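Protease inhibitor SGPI-1 (Schistocerca gregaria, PDB 2XTT) inhibits the serine proteases trypsin and alpha-chymotrypsin in vitro as a small secreted pacifastin domain, through a reactive bond in the loop after its last strand. Local coordinates at residues Q12-C17 and T28-P33. Residues are numbered along the deposited sequence; the frame is centred on the assembly and turned at random. Where two conformers were deposited one is given.
Sequences QDCNTC and TRMGCP. Unlike the reference sequence in segment 28-33: Met30 (reference Lys).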
loop_
_atom_site.group_PDB
_atom_site.type_symbol
_atom_site.label_atom_id
_atom_site.label_comp_id
_atom_site.label_asym_id
_atom_site.label_seq_id
_atom_site.Cartn_x
_atom_site.Cartn_y
_atom_site.Cartn_z
ATOM N N GLN A 12 -6.064 -5.162 -15.638
ATOM C CA GLN A 12 -7.455 -4.875 -15.259
ATOM C C GLN A 12 -7.468 -3.396 -14.978
ATOM O O GLN A 12 -6.921 -2.899 -13.992
ATOM C CB GLN A 12 -7.976 -5.682 -14.099
ATOM C CG GLN A 12 -8.163 -7.112 -14.516
ATOM C CD GLN A 12 -8.951 -7.853 -13.490
ATOM O OE1 GLN A 12 -8.651 -7.848 -12.321
ATOM N NE2 GLN A 12 -9.953 -8.550 -13.952
ATOM N N ASP A 13 -8.070 -2.744 -15.924
ATOM C CA ASP A 13 -8.044 -1.259 -15.924
ATOM C C ASP A 13 -6.593 -0.877 -15.966
ATOM O O ASP A 13 -5.870 -1.273 -16.844
ATOM C CB ASP A 13 -8.939 -0.656 -14.863
ATOM C CG ASP A 13 -9.230 0.807 -15.096
ATOM O OD1 ASP A 13 -8.709 1.483 -16.032
ATOM O OD2 ASP A 13 -9.963 1.346 -14.233
ATOM N N CYS A 14 -6.122 -0.108 -14.996
ATOM C CA CYS A 14 -4.755 0.336 -14.997
ATOM C C CYS A 14 -3.796 -0.527 -14.182
ATOM O O CYS A 14 -2.589 -0.237 -14.155
ATOM C CB CYS A 14 -4.692 1.789 -14.499
ATOM S SG CYS A 14 -4.866 2.032 -12.725
ATOM N N ASN A 15 -4.290 -1.585 -13.528
ATOM C CA ASN A 15 -3.389 -2.465 -12.781
ATOM C C ASN A 15 -2.889 -3.602 -13.642
ATOM O O ASN A 15 -3.661 -4.206 -14.409
ATOM C CB ASN A 15 -4.106 -3.089 -11.572
ATOM C CG ASN A 15 -4.273 -2.032 -10.469
ATOM O OD1 ASN A 15 -3.242 -1.638 -9.885
ATOM N ND2 ASN A 15 -5.451 -1.570 -10.228
ATOM N N THR A 16 -1.633 -3.882 -13.460
ATOM C CA THR A 16 -1.026 -5.056 -14.081
ATOM C C THR A 16 -1.286 -6.296 -13.247
ATOM O O THR A 16 -1.305 -6.269 -12.018
ATOM C CB THR A 16 0.450 -4.858 -14.290
ATOM O OG1 THR A 16 1.066 -4.672 -12.954
ATOM C CG2 THR A 16 0.705 -3.609 -15.113
ATOM N N CYS A 17 -1.454 -7.410 -13.955
ATOM C CA CYS A 17 -1.783 -8.704 -13.392
ATOM C C CYS A 17 -0.822 -9.757 -13.999
ATOM O O CYS A 17 -0.436 -9.679 -15.155
ATOM C CB CYS A 17 -3.230 -9.109 -13.653
ATOM S SG CYS A 17 -4.467 -7.855 -13.214
ATOM N N THR A 28 -1.819 -5.801 -9.010
ATOM C CA THR A 28 -1.522 -4.694 -8.138
ATOM C C THR A 28 -2.795 -3.997 -7.733
ATOM O O THR A 28 -3.868 -4.194 -8.304
ATOM C CB THR A 28 -0.556 -3.687 -8.813
ATOM O OG1 THR A 28 -1.082 -3.255 -10.053
ATOM C CG2 THR A 28 0.791 -4.340 -9.066
ATOM N N ARG A 29 -2.688 -3.110 -6.716
ATOM C CA ARG A 29 -3.795 -2.553 -6.011
ATOM C C ARG A 29 -3.923 -1.005 -6.108
ATOM O O ARG A 29 -4.349 -0.352 -5.166
ATOM C CB ARG A 29 -3.822 -3.058 -4.569
ATOM C CG ARG A 29 -4.285 -4.541 -4.516
ATOM C CD ARG A 29 -4.148 -5.187 -3.148
ATOM N NE ARG A 29 -4.776 -6.507 -3.224
ATOM C CZ ARG A 29 -5.022 -7.275 -2.167
ATOM N NH1 ARG A 29 -4.589 -6.935 -0.963
ATOM N NH2 ARG A 29 -5.696 -8.426 -2.326
ATOM N N MET A 30 -3.578 -0.430 -7.263
ATOM C CA MET A 30 -3.761 1.013 -7.441
ATOM C C MET A 30 -5.144 1.396 -7.874
ATOM O O MET A 30 -5.918 0.592 -8.397
ATOM C CB MET A 30 -2.997 1.385 -8.723
ATOM C CG MET A 30 -1.535 1.186 -8.646
ATOM S SD MET A 30 -0.726 1.912 -10.050
ATOM C CE MET A 30 -1.227 1.137 -11.513
ATOM N N GLY A 31 -5.453 2.665 -7.656
ATOM C CA GLY A 31 -6.622 3.321 -8.304
ATOM C C GLY A 31 -6.309 3.807 -9.652
ATOM O O GLY A 31 -5.124 3.970 -10.053
ATOM N N CYS A 32 -7.358 4.033 -10.465
ATOM C CA CYS A 32 -7.218 4.288 -11.876
ATOM C C CYS A 32 -8.009 5.514 -12.325
ATOM O O CYS A 32 -8.936 5.936 -11.622
ATOM C CB CYS A 32 -7.701 3.050 -12.677
ATOM S SG CYS A 32 -6.786 1.549 -12.292
ATOM N N PRO A 33 -7.691 6.057 -13.491
ATOM C CA PRO A 33 -8.471 7.226 -13.955
ATOM C C PRO A 33 -9.923 6.906 -14.054
ATOM O O PRO A 33 -10.290 5.752 -14.399
ATOM C CB PRO A 33 -7.891 7.481 -15.347
ATOM C CG PRO A 33 -6.479 6.951 -15.286
ATOM C CD PRO A 33 -6.603 5.739 -14.414
HETATM O O HOH W 1 -8.947 4.192 -16.271
HETATM O O HOH W 2 -11.426 3.401 -13.637
HETATM O O HOH W 3 0.512 -2.201 -12.032
#
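Cys14 and Cys32 join the two segments through a disulfide, with a chi3 of -83°. In one of its two conformers, the Met30 methyl CE lies 3.9 Å from Cys14 SG and also touches the Cys14 carbonyl oxygen. The bend at chi3 (-63°) in that conformer turns CE back toward Cys14. Met30 differs from the natural lysine at this position. On another side of the disulfide, Asp13 OD2 lies 3.2 Å from Cys32 CB.

Next to this centre, the buried Asn15 amide props the chain from Thr28 to Met30. Its OD1 takes two bonds, from Thr28 OG1 at 2.7 Å and from Met30 N at 2.9 Å, both donors tilted out of the carbonyl plane. Its ND2 donates to Met30 O with an N-H...O angle of 174°, that oxygen lying in the amide plane. Three bonds thus fix the rotation of the amide.

The propped loop is the protease-binding loop of the pacifastin fold, and the reactive bond runs from Arg29 to Met30. The Arg29 side chain points away from segment 12-17. Its NH2 bonds to the backbone of the chain of another protein in the assembly and makes a salt bridge to an acidic side chain there. Thr28 pairs with a strand of that chain.

Thr28 N bonds to Thr16 O, continuing the antiparallel sheet. A water bridges Thr28 OG1 and Thr16 N. At the far end, two waters link the Asp13 carboxylate to Pro33 O, one through each carboxylate oxygen.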